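Local coordinates for aerotolerance-related membrane protein (Bacteroides fragilis, PDB 4JDU) that binds calcium through the von Willebrand factor type A domain contained in this piece of a membrane protein named for aerotolerance, at residues L15-S20 and M52-G57; V11-D16 and A111-T116; V139-V144 and A176-I181; G57-Q62 and G92-L97. The protein carries 6 engineered substitutions. One frame throughout, in Å; residues are numbered along the deposited sequence. Where two conformers were deposited one is given.

Contact 1. Residues L15-S20 and M52-G57; sequences LDISNS and MIVFAG. With CA (calcium ion), chain C.
Backbone hydrogen bonds join Leu-15 and Ile-17 to strand 49-55 in parallel register, Leu-15 opposite Val-54 and Asp-16 opposite Phe-55. Leu-15 N reaches Ile-53 O at 2.8 Å, almost straight at 177°. Phe-55 N then donates to Leu-15 O, and beyond the end of strand 9-16 Ile-17 N still finds Phe-55 O at 2.8 Å, so the pairing carries on into the loop.

The ring of Phe-55 supplies the aromatic part. With CG between the backbone N and the carbonyl carbon (chi1 71°), it leans over the neighbouring strand and takes Asp-16 CA against one face, 3.8 Å from the ring centroid, a CH-pi contact. The Asp-16 carboxylate passes beside CE2 and CZ, its plane turned 35° from the ring.

Asp-16, Ser-18 and Ser-20 form the Asp-x-Ser-x-Ser sequence of the metal ion-dependent adhesion site (MIDAS) of these domains. Asp-16 OD1 accepts twice: from Ser-18 N, an Asx turn, and from Ser-18 OG at 2.6 Å on its syn side. It is thus a second-shell group that orients a first-shell ligand. Calcium is bound by Ser-18 OG at 2.3 Å, Ser-20 OG at 2.4 Å, two waters and Thr-89.

Van der Waals contacts flank the loop: Ile-17 CD1 rests 3.8 Å from Val-54 CB, and Ser-18 CB lies 3.9 Å from Ala-56 CB.

Contact 2. Residues V11-D16 and A111-T116; sequences VMIALD and AIVVIT
The carboxylate of Asp-16 meets Thr-116 at its edge, where the anti lone pair of OD2, the one turned away from OD1, accepts the hydroxyl of Thr-116 OG1 at 2.6 Å. Thr-116 reaches it with OG1 anti to N (chi1 -177°), and the same oxygen is also hydrogen-bonded to Gly-118 N. Since OD1 is already engaged by Ser-18, both carboxylate oxygens are held and the rotation of the group is fixed, with the nearest atom of the Asp-16 side chain about 4 Å from the calcium ion.

Behind this bond the strands run parallel, 16° apart, in residue-for-residue register from Val-11 with Ala-111 onward. Five backbone bonds alternate in direction, among them Ala-14 N to Val-113 O at 2.8 Å and Ile-115 N to Ala-14 O at 2.9 Å. This is the central parallel pair of the Rossmann-like von Willebrand factor type A sheet, with the metal site at its C-terminal end.

On the face of Ile-13 and Leu-15, apolar branches touch across the strands: Val-11 CG1 lies 3.8 Å from Val-113 CG2, while Ile-13 lies alongside Val-113, with Ile-13 CD1 3.9 Å from Val-113 CB, and Ile-13 CG2 also touches Ile-115 CD1 at 4.0 Å. Helix 37-43 packs there. The face of Ala-14 and Val-114 has sparser contact between the strands and receives helix 91-99.

Contact 3. Residues V139-V144 and A176-I181; sequences VNVLGV and AMCQEI
A beta-alpha-beta crossover brings Val-141 of strand 138-143 against Cys-178 and Ile-181 of helix 175-184, the helix that leads back to the adjacent parallel strand 189-191. The strand and helix segments run nearly antiparallel, their directions 160° apart and their axes 7.8 Å at closest approach, as expected for a helix laid along one face of a parallel sheet.

Val-141 carries the contact by dividing its two methyls between residues about one helical turn apart. CG1, anti to the backbone N (chi1 -178°), meets Cys-178 CB at 3.6 Å and runs on past SG at 3.8 Å. CG2 touches Ile-181 CG2 at 3.6 Å and lies 3.8 Å from Cys-178 O; the Val-141 and Ile-181 side chains cross at about a right angle. Two residues earlier, Val-139 CG1 reaches the same Ile-181 methyl more loosely at 4.3 Å. At the other end Gly-143 has no side chain, and the sulfur of Cys-178 comes to 4.5 Å from its CA.

All five touching residues are buried, and the side-chain contacts are van der Waals ones between methyls, a methylene and the sulfur. Tyr-189 of the next strand touches both Val-141 and Cys-178, Ile-181 also packs on Ala-125 and Ala-129 of helix 125-134, and on the strand's other flank Val-139 and Val-141 meet Val-114 and Thr-116 of strand 109-116.

Contact 4. Residues G57-Q62 and G92-L97; sequences GDAFTQ and GAAINL
The helical turn that brings Ala-94 and Leu-97 to Ala-59 is held by backbone bonds, the shortest being Asn-96 N to Gly-92 O at 2.9 Å, with Leu-97 N to Ala-93 O close behind at 3.0 Å. Across to strand 59-66 the evidence is of van der Waals contact alone.

Ala-59 is at the centre of the contact: its CB points toward the helix and comes 3.7 Å from Ala-94 CA and 4.0 Å from Ala-94 CB, with Ala-93 O bordering it at 4.1 Å. Such a small residue facing another lets the backbones come close: the two CA atoms are 5.2 Å apart.

Leu-97 adds a further helix residue, about one turn on. With CG anti to N (chi1 177°), the side chain extends to the strand and sets CD2 3.8 Å from Ala-59 CB. The same methyl meets Thr-61 OG1 at 3.7 Å, where the two side chains pass at a slant, and it also brushes the Ala-59 carbonyl oxygen and Phe-60 N. The CB of Phe-60 points away from the helix.

Most of this contact is near the surface; Ala-94, the buried member, continues inward onto Phe-55. The arrangement fits the edge of a von Willebrand factor type A fold, where the antiparallel border strand of the sheet is flanked by helix 91-99, which begins just after the calcium ligand Thr-89.

From the N terminus, strand 9-16 opens both contact 1 and contact 2. Contact 1 closes first, when strand 49-55 returns beside it. The chain then turns straight into contact 4, which shares Gly-57 with contact 1 and closes at helix 91-99. Contact 2 closes last of these three, at strand 109-116, so its long loop encloses all of contact 4. Contact 3 follows in series, from strand 138-143 to helix 175-184. Contacts 1 and 2 thus join three neighbouring strands, and Val-114 O to Leu-142 N carries the sheet on to contact 3. Ile-95, within contact 4's helix, touches residues of contacts 2 and 3 on the shared sheet face.

Contact 1. Residues L15-S20 and M52-G57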
loop_
_atom_site.group_PDB
_atom_site.type_symbol
_atom_site.label_atom_id
_atom_site.label_comp_id
_atom_site.label_asym_id
_atom_site.label_seq_id
_atom_site.Cartn_x
_atom_site.Cartn_y
_atom_site.Cartn_z
ATOM N N LEU A 15 -1.547 3.105 -0.988
ATOM C CA LEU A 15 -2.302 2.376 0.029
ATOM C C LEU A 15 -3.573 1.776 -0.537
ATOM O O LEU A 15 -4.432 2.494 -1.053
ATOM C CB LEU A 15 -2.652 3.298 1.198
ATOM C CG LEU A 15 -3.595 2.739 2.276
ATOM C CD1 LEU A 15 -2.948 1.595 3.035
ATOM C CD2 LEU A 15 -3.946 3.853 3.220
ATOM N N ASP A 16 -3.686 0.459 -0.425
ATOM C CA ASP A 16 -4.903 -0.278 -0.762
ATOM C C ASP A 16 -6.017 0.085 0.229
ATOM O O ASP A 16 -5.877 -0.156 1.429
ATOM C CB ASP A 16 -4.573 -1.773 -0.638
ATOM C CG ASP A 16 -5.606 -2.677 -1.274
ATOM O OD1 ASP A 16 -6.800 -2.319 -1.318
ATOM O OD2 ASP A 16 -5.210 -3.788 -1.709
ATOM N N ILE A 17 -7.110 0.662 -0.265
ATOM C CA ILE A 17 -8.277 0.927 0.582
ATOM C C ILE A 17 -9.509 0.159 0.097
ATOM O O ILE A 17 -10.658 0.524 0.388
ATOM C CB ILE A 17 -8.566 2.437 0.738
ATOM C CG1 ILE A 17 -8.934 3.086 -0.598
ATOM C CG2 ILE A 17 -7.353 3.133 1.370
ATOM C CD1 ILE A 17 -9.551 4.474 -0.409
ATOM N N SER A 18 -9.251 -0.934 -0.620
ATOM C CA SER A 18 -10.324 -1.799 -1.096
ATOM C C SER A 18 -10.986 -2.512 0.067
ATOM O O SER A 18 -10.456 -2.556 1.183
ATOM C CB SER A 18 -9.806 -2.804 -2.131
ATOM O OG SER A 18 -8.928 -3.766 -1.561
ATOM N N ASN A 19 -12.145 -3.093 -0.202
ATOM C CA ASN A 19 -12.960 -3.662 0.859
ATOM C C ASN A 19 -12.265 -4.770 1.656
ATOM O O ASN A 19 -12.482 -4.895 2.853
ATOM C CB ASN A 19 -14.304 -4.144 0.309
ATOM C CG ASN A 19 -15.475 -3.534 1.048
ATOM O OD1 ASN A 19 -15.933 -4.076 2.053
ATOM N ND2 ASN A 19 -15.945 -2.388 0.575
ATOM N N SER A 20 -11.411 -5.556 1.006
ATOM C CA SER A 20 -10.741 -6.645 1.721
ATOM C C SER A 20 -9.830 -6.147 2.848
ATOM O O SER A 20 -9.514 -6.896 3.776
ATOM C CB SER A 20 -9.961 -7.543 0.761
ATOM O OG SER A 20 -8.961 -6.797 0.090
HETATM N N MSE A 52 1.052 10.370 -1.029
HETATM C CA MSE A 52 0.170 9.232 -0.840
HETATM C C MSE A 52 -0.919 9.100 -1.878
HETATM O O MSE A 52 -1.701 10.032 -2.119
HETATM C CB MSE A 52 -0.457 9.238 0.554
HETATM C CG MSE A 52 -1.292 7.966 0.831
HETATM SE SE MSE A 52 -1.800 7.658 2.679
HETATM C CE MSE A 52 -2.784 9.293 2.982
ATOM N N ILE A 53 -0.972 7.905 -2.448
ATOM C CA ILE A 53 -2.014 7.455 -3.350
ATOM C C ILE A 53 -2.870 6.441 -2.597
ATOM O O ILE A 53 -2.349 5.653 -1.801
ATOM C CB ILE A 53 -1.361 6.790 -4.580
ATOM C CG1 ILE A 53 -0.853 7.878 -5.524
ATOM C CG2 ILE A 53 -2.324 5.849 -5.309
ATOM C CD1 ILE A 53 0.180 7.382 -6.499
ATOM N N VAL A 54 -4.179 6.487 -2.807
ATOM C CA VAL A 54 -5.049 5.400 -2.363
ATOM C C VAL A 54 -5.620 4.686 -3.577
ATOM O O VAL A 54 -5.792 5.285 -4.654
ATOM C CB VAL A 54 -6.199 5.895 -1.451
ATOM C CG1 VAL A 54 -5.644 6.523 -0.182
ATOM C CG2 VAL A 54 -7.122 6.880 -2.205
ATOM N N PHE A 55 -5.899 3.397 -3.436
ATOM C CA PHE A 55 -6.457 2.663 -4.566
ATOM C C PHE A 55 -7.396 1.539 -4.163
ATOM O O PHE A 55 -7.266 0.943 -3.091
ATOM C CB PHE A 55 -5.343 2.119 -5.480
ATOM C CG PHE A 55 -4.542 0.983 -4.882
ATOM C CD1 PHE A 55 -3.417 1.244 -4.102
ATOM C CD2 PHE A 55 -4.900 -0.348 -5.110
ATOM C CE1 PHE A 55 -2.660 0.207 -3.569
ATOM C CE2 PHE A 55 -4.152 -1.396 -4.554
ATOM C CZ PHE A 55 -3.037 -1.112 -3.786
ATOM N N ALA A 56 -8.328 1.251 -5.059
ATOM C CA ALA A 56 -9.102 0.023 -5.012
ATOM C C ALA A 56 -9.203 -0.420 -6.463
ATOM O O ALA A 56 -8.210 -0.882 -7.021
ATOM C CB ALA A 56 -10.474 0.259 -4.382
ATOM N N GLY A 57 -10.357 -0.236 -7.092
ATOM C CA GLY A 57 -10.493 -0.535 -8.508
ATOM C C GLY A 57 -9.795 0.494 -9.378
ATOM O O GLY A 57 -9.431 0.220 -10.528
HETATM CA CA CA C . -8.750 -5.978 -2.133
HETATM O O HOH W 1 -11.392 -5.922 -2.018
HETATM O O HOH W 2 -9.462 -8.285 -2.636
#

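Contact 2. Residues V11-D16 and A111-T116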
loop_
_atom_site.group_PDB
_atom_site.type_symbol
_atom_site.label_atom_id
_atom_site.label_comp_id
_atom_site.label_asym_id
_atom_site.label_seq_id
_atom_site.Cartn_x
_atom_site.Cartn_y
_atom_site.Cartn_z
ATOM N N VAL A 11 9.380 9.435 -1.556
ATOM C CA VAL A 11 8.682 8.177 -1.309
ATOM C C VAL A 11 7.195 8.331 -1.598
ATOM O O VAL A 11 6.523 9.161 -0.985
ATOM C CB VAL A 11 8.859 7.715 0.159
ATOM C CG1 VAL A 11 8.122 6.397 0.407
ATOM C CG2 VAL A 11 10.337 7.577 0.495
HETATM N N MSE A 12 6.676 7.546 -2.535
HETATM C CA MSE A 12 5.246 7.562 -2.798
HETATM C C MSE A 12 4.604 6.325 -2.205
HETATM O O MSE A 12 4.904 5.189 -2.608
HETATM C CB MSE A 12 4.941 7.641 -4.297
HETATM C CG MSE A 12 3.460 7.572 -4.601
HETATM SE SE MSE A 12 2.466 9.025 -3.766
HETATM C CE MSE A 12 3.331 10.519 -4.633
ATOM N N ILE A 13 3.736 6.557 -1.226
ATOM C CA ILE A 13 2.949 5.491 -0.628
ATOM C C ILE A 13 1.768 5.197 -1.540
ATOM O O ILE A 13 1.091 6.111 -2.012
ATOM C CB ILE A 13 2.400 5.910 0.749
ATOM C CG1 ILE A 13 3.531 6.373 1.666
ATOM C CG2 ILE A 13 1.625 4.764 1.389
ATOM C CD1 ILE A 13 4.540 5.283 1.989
ATOM N N ALA A 14 1.524 3.920 -1.810
ATOM C CA ALA A 14 0.299 3.522 -2.498
ATOM C C ALA A 14 -0.470 2.591 -1.573
ATOM O O ALA A 14 -0.068 1.440 -1.378
ATOM C CB ALA A 14 0.615 2.840 -3.830
ATOM N N LEU A 15 -1.547 3.105 -0.988
ATOM C CA LEU A 15 -2.302 2.376 0.029
ATOM C C LEU A 15 -3.573 1.776 -0.537
ATOM O O LEU A 15 -4.432 2.494 -1.053
ATOM C CB LEU A 15 -2.652 3.298 1.198
ATOM C CG LEU A 15 -3.595 2.739 2.276
ATOM C CD1 LEU A 15 -2.948 1.595 3.035
ATOM C CD2 LEU A 15 -3.946 3.853 3.220
ATOM N N ASP A 16 -3.686 0.459 -0.425
ATOM C CA ASP A 16 -4.903 -0.278 -0.762
ATOM C C ASP A 16 -6.017 0.085 0.229
ATOM O O ASP A 16 -5.877 -0.156 1.429
ATOM C CB ASP A 16 -4.573 -1.773 -0.638
ATOM C CG ASP A 16 -5.606 -2.677 -1.274
ATOM O OD1 ASP A 16 -6.800 -2.319 -1.318
ATOM O OD2 ASP A 16 -5.210 -3.788 -1.709
ATOM N N ALA A 111 11.257 6.047 -4.509
ATOM C CA ALA A 111 10.775 4.744 -4.053
ATOM C C ALA A 111 9.266 4.740 -3.931
ATOM O O ALA A 111 8.667 5.719 -3.482
ATOM C CB ALA A 111 11.404 4.382 -2.712
ATOM N N ILE A 112 8.660 3.631 -4.336
ATOM C CA ILE A 112 7.230 3.410 -4.169
ATOM C C ILE A 112 7.054 2.362 -3.093
ATOM O O ILE A 112 7.781 1.368 -3.071
ATOM C CB ILE A 112 6.587 2.927 -5.480
ATOM C CG1 ILE A 112 6.739 4.000 -6.567
ATOM C CG2 ILE A 112 5.119 2.541 -5.265
ATOM C CD1 ILE A 112 6.321 3.540 -7.948
ATOM N N VAL A 113 6.123 2.606 -2.176
ATOM C CA VAL A 113 5.806 1.621 -1.141
ATOM C C VAL A 113 4.335 1.255 -1.252
ATOM O O VAL A 113 3.461 2.057 -0.913
ATOM C CB VAL A 113 6.113 2.160 0.272
ATOM C CG1 VAL A 113 5.795 1.098 1.332
ATOM C CG2 VAL A 113 7.571 2.600 0.381
ATOM N N VAL A 114 4.073 0.065 -1.785
ATOM C CA VAL A 114 2.710 -0.443 -1.921
ATOM C C VAL A 114 2.322 -1.175 -0.643
ATOM O O VAL A 114 3.051 -2.059 -0.199
ATOM C CB VAL A 114 2.584 -1.404 -3.121
ATOM C CG1 VAL A 114 1.143 -1.829 -3.310
ATOM C CG2 VAL A 114 3.099 -0.740 -4.401
ATOM N N ILE A 115 1.191 -0.786 -0.047
ATOM C CA ILE A 115 0.689 -1.413 1.179
ATOM C C ILE A 115 -0.666 -2.056 0.888
ATOM O O ILE A 115 -1.639 -1.375 0.570
ATOM C CB ILE A 115 0.599 -0.396 2.332
ATOM C CG1 ILE A 115 1.931 0.357 2.437
ATOM C CG2 ILE A 115 0.272 -1.087 3.638
ATOM C CD1 ILE A 115 1.994 1.366 3.547
ATOM N N THR A 116 -0.719 -3.382 0.972
ATOM C CA THR A 116 -1.834 -4.122 0.399
ATOM C C THR A 116 -1.891 -5.529 0.965
ATOM O O THR A 116 -0.908 -6.012 1.517
ATOM C CB THR A 116 -1.678 -4.201 -1.153
ATOM O OG1 THR A 116 -2.802 -4.869 -1.734
ATOM C CG2 THR A 116 -0.383 -4.946 -1.550
#

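Contact 3. Residues V139-V144 and A176-I181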
loop_
_atom_site.group_PDB
_atom_site.type_symbol
_atom_site.label_atom_id
_atom_site.label_comp_id
_atom_site.label_asym_id
_atom_site.label_seq_id
_atom_site.Cartn_x
_atom_site.Cartn_y
_atom_site.Cartn_z
ATOM N N VAL A 139 10.275 -0.408 -6.270
ATOM C CA VAL A 139 8.943 -0.738 -5.764
ATOM C C VAL A 139 9.043 -1.766 -4.646
ATOM O O VAL A 139 9.513 -2.893 -4.852
ATOM C CB VAL A 139 8.010 -1.289 -6.847
ATOM C CG1 VAL A 139 6.606 -1.474 -6.285
ATOM C CG2 VAL A 139 7.993 -0.376 -8.064
ATOM N N ASN A 140 8.608 -1.335 -3.465
ATOM C CA ASN A 140 8.572 -2.155 -2.259
ATOM C C ASN A 140 7.134 -2.524 -1.957
ATOM O O ASN A 140 6.207 -1.792 -2.302
ATOM C CB ASN A 140 9.149 -1.361 -1.083
ATOM C CG ASN A 140 10.556 -0.864 -1.358
ATOM O OD1 ASN A 140 11.506 -1.653 -1.393
ATOM N ND2 ASN A 140 10.700 0.452 -1.551
ATOM N N VAL A 141 6.944 -3.653 -1.290
ATOM C CA VAL A 141 5.601 -4.079 -0.924
ATOM C C VAL A 141 5.526 -4.481 0.547
ATOM O O VAL A 141 6.329 -5.301 1.028
ATOM C CB VAL A 141 5.114 -5.249 -1.810
ATOM C CG1 VAL A 141 3.695 -5.639 -1.431
ATOM C CG2 VAL A 141 5.185 -4.885 -3.294
ATOM N N LEU A 142 4.579 -3.878 1.264
ATOM C CA LEU A 142 4.280 -4.271 2.634
ATOM C C LEU A 142 2.951 -5.012 2.608
ATOM O O LEU A 142 1.906 -4.441 2.267
ATOM C CB LEU A 142 4.221 -3.057 3.564
ATOM C CG LEU A 142 5.418 -2.111 3.476
ATOM C CD1 LEU A 142 5.310 -0.980 4.484
ATOM C CD2 LEU A 142 6.730 -2.864 3.629
ATOM N N GLY A 143 3.004 -6.304 2.925
ATOM C CA GLY A 143 1.821 -7.143 2.881
ATOM C C GLY A 143 1.144 -7.150 4.236
ATOM O O GLY A 143 1.778 -7.461 5.249
ATOM N N VAL A 144 -0.129 -6.773 4.263
ATOM C CA VAL A 144 -0.865 -6.788 5.526
ATOM C C VAL A 144 -1.966 -7.822 5.471
ATOM O O VAL A 144 -2.709 -7.928 4.500
ATOM C CB VAL A 144 -1.467 -5.409 5.921
ATOM C CG1 VAL A 144 -0.379 -4.461 6.416
ATOM C CG2 VAL A 144 -2.209 -4.813 4.763
ATOM N N ALA A 176 2.726 -14.642 -2.310
ATOM C CA ALA A 176 3.485 -14.923 -3.525
ATOM C C ALA A 176 3.433 -13.744 -4.485
ATOM O O ALA A 176 4.463 -13.345 -5.040
ATOM C CB ALA A 176 2.971 -16.193 -4.200
HETATM N N MSE A 177 2.239 -13.187 -4.669
HETATM C CA MSE A 177 2.055 -12.034 -5.551
HETATM C C MSE A 177 2.841 -10.832 -5.042
HETATM O O MSE A 177 3.533 -10.171 -5.815
HETATM C CB MSE A 177 0.563 -11.690 -5.692
HETATM C CG MSE A 177 0.251 -10.361 -6.397
HETATM SE SE MSE A 177 0.926 -10.171 -8.226
HETATM C CE MSE A 177 0.165 -11.762 -9.071
ATOM N N CYS A 178 2.752 -10.547 -3.748
ATOM C CA CYS A 178 3.464 -9.402 -3.195
ATOM C C CYS A 178 4.973 -9.572 -3.356
ATOM O O CYS A 178 5.688 -8.617 -3.669
ATOM C CB CYS A 178 3.140 -9.226 -1.712
ATOM S SG CYS A 178 1.450 -8.719 -1.278
ATOM N N GLN A 179 5.463 -10.786 -3.136
ATOM C CA GLN A 179 6.890 -11.047 -3.253
ATOM C C GLN A 179 7.374 -10.860 -4.686
ATOM O O GLN A 179 8.471 -10.337 -4.918
ATOM C CB GLN A 179 7.222 -12.449 -2.740
ATOM C CG GLN A 179 7.054 -12.594 -1.220
ATOM C CD GLN A 179 7.127 -14.037 -0.757
ATOM O OE1 GLN A 179 6.794 -14.956 -1.504
ATOM N NE2 GLN A 179 7.554 -14.242 0.482
ATOM N N GLU A 180 6.559 -11.263 -5.656
ATOM C CA GLU A 180 6.987 -11.152 -7.043
ATOM C C GLU A 180 7.022 -9.680 -7.462
ATOM O O GLU A 180 7.918 -9.248 -8.194
ATOM C CB GLU A 180 6.083 -11.973 -7.963
ATOM C CG GLU A 180 6.639 -12.125 -9.372
ATOM C CD GLU A 180 5.672 -12.803 -10.321
ATOM O OE1 GLU A 180 4.525 -13.078 -9.906
ATOM O OE2 GLU A 180 6.063 -13.043 -11.485
ATOM N N ILE A 181 6.051 -8.913 -6.990
ATOM C CA ILE A 181 6.009 -7.476 -7.282
ATOM C C ILE A 181 7.252 -6.773 -6.749
ATOM O O ILE A 181 7.899 -6.011 -7.476
ATOM C CB ILE A 181 4.733 -6.822 -6.726
ATOM C CG1 ILE A 181 3.506 -7.350 -7.482
ATOM C CG2 ILE A 181 4.810 -5.296 -6.832
ATOM C CD1 ILE A 181 2.176 -7.037 -6.800
#

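Contact 4. Residues G57-Q62 and G92-L97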
loop_
_atom_site.group_PDB
_atom_site.type_symbol
_atom_site.label_atom_id
_atom_site.label_comp_id
_atom_site.label_asym_id
_atom_site.label_seq_id
_atom_site.Cartn_x
_atom_site.Cartn_y
_atom_site.Cartn_z
ATOM N N GLY A 57 -10.357 -0.236 -7.092
ATOM C CA GLY A 57 -10.493 -0.535 -8.508
ATOM C C GLY A 57 -9.795 0.494 -9.378
ATOM O O GLY A 57 -9.431 0.220 -10.528
ATOM N N ASP A 58 -9.622 1.693 -8.831
ATOM C CA ASP A 58 -8.874 2.749 -9.498
ATOM C C ASP A 58 -7.959 3.393 -8.464
ATOM O O ASP A 58 -8.115 3.162 -7.262
ATOM C CB ASP A 58 -9.828 3.788 -10.079
ATOM C CG ASP A 58 -10.983 4.100 -9.145
ATOM N N ALA A 59 -6.998 4.186 -8.927
ATOM C CA ALA A 59 -6.030 4.825 -8.046
ATOM C C ALA A 59 -6.127 6.347 -8.128
ATOM O O ALA A 59 -6.371 6.913 -9.203
ATOM C CB ALA A 59 -4.609 4.359 -8.389
ATOM N N PHE A 60 -5.928 7.001 -6.988
ATOM C CA PHE A 60 -6.005 8.456 -6.901
ATOM C C PHE A 60 -4.933 9.000 -5.978
ATOM O O PHE A 60 -4.622 8.401 -4.947
ATOM C CB PHE A 60 -7.380 8.905 -6.380
ATOM C CG PHE A 60 -8.524 8.469 -7.242
ATOM C CD1 PHE A 60 -8.907 9.219 -8.343
ATOM C CD2 PHE A 60 -9.219 7.309 -6.946
ATOM C CE1 PHE A 60 -9.965 8.813 -9.143
ATOM C CE2 PHE A 60 -10.280 6.901 -7.731
ATOM C CZ PHE A 60 -10.650 7.650 -8.834
ATOM N N THR A 61 -4.385 10.157 -6.328
ATOM C CA THR A 61 -3.419 10.826 -5.471
ATOM C C THR A 61 -4.093 11.738 -4.454
ATOM O O THR A 61 -4.648 12.786 -4.801
ATOM C CB THR A 61 -2.419 11.626 -6.313
ATOM O OG1 THR A 61 -1.765 10.723 -7.216
ATOM C CG2 THR A 61 -1.387 12.296 -5.420
ATOM N N GLN A 62 -4.048 11.348 -3.185
ATOM C CA GLN A 62 -4.581 12.217 -2.144
ATOM C C GLN A 62 -3.581 13.299 -1.799
ATOM O O GLN A 62 -3.931 14.471 -1.675
ATOM C CB GLN A 62 -4.914 11.422 -0.886
ATOM C CG GLN A 62 -6.051 10.441 -1.066
ATOM C CD GLN A 62 -6.591 9.984 0.252
ATOM O OE1 GLN A 62 -5.905 10.071 1.277
ATOM N NE2 GLN A 62 -7.832 9.508 0.250
ATOM N N GLY A 92 -1.489 -2.577 -10.195
ATOM C CA GLY A 92 -0.750 -2.081 -11.347
ATOM C C GLY A 92 -1.081 -0.630 -11.639
ATOM O O GLY A 92 -0.193 0.188 -11.879
ATOM N N ALA A 93 -2.366 -0.303 -11.617
ATOM C CA ALA A 93 -2.786 1.076 -11.833
ATOM C C ALA A 93 -2.179 2.010 -10.790
ATOM O O ALA A 93 -1.780 3.130 -11.118
ATOM C CB ALA A 93 -4.310 1.179 -11.837
ATOM N N ALA A 94 -2.099 1.552 -9.542
ATOM C CA ALA A 94 -1.517 2.359 -8.470
ATOM C C ALA A 94 -0.013 2.570 -8.662
ATOM O O ALA A 94 0.493 3.683 -8.458
ATOM C CB ALA A 94 -1.816 1.740 -7.092
ATOM N N ILE A 95 0.701 1.521 -9.060
ATOM C CA ILE A 95 2.139 1.647 -9.317
ATOM C C ILE A 95 2.393 2.576 -10.491
ATOM O O ILE A 95 3.281 3.436 -10.428
ATOM C CB ILE A 95 2.783 0.278 -9.570
ATOM C CG1 ILE A 95 2.668 -0.583 -8.311
ATOM C CG2 ILE A 95 4.242 0.437 -10.015
ATOM C CD1 ILE A 95 3.084 -2.032 -8.565
ATOM N N ASN A 96 1.606 2.417 -11.553
ATOM C CA ASN A 96 1.729 3.286 -12.720
ATOM C C ASN A 96 1.521 4.750 -12.354
ATOM O O ASN A 96 2.262 5.619 -12.798
ATOM C CB ASN A 96 0.725 2.897 -13.811
ATOM C CG ASN A 96 1.157 1.678 -14.606
ATOM O OD1 ASN A 96 2.320 1.267 -14.571
ATOM N ND2 ASN A 96 0.220 1.103 -15.342
ATOM N N LEU A 97 0.510 5.023 -11.536
ATOM C CA LEU A 97 0.231 6.387 -11.128
ATOM C C LEU A 97 1.374 6.912 -10.265
ATOM O O LEU A 97 1.837 8.046 -10.457
ATOM C CB LEU A 97 -1.085 6.429 -10.350
ATOM C CG LEU A 97 -1.474 7.798 -9.805
ATOM C CD1 LEU A 97 -1.672 8.796 -10.919
ATOM C CD2 LEU A 97 -2.747 7.648 -8.974
#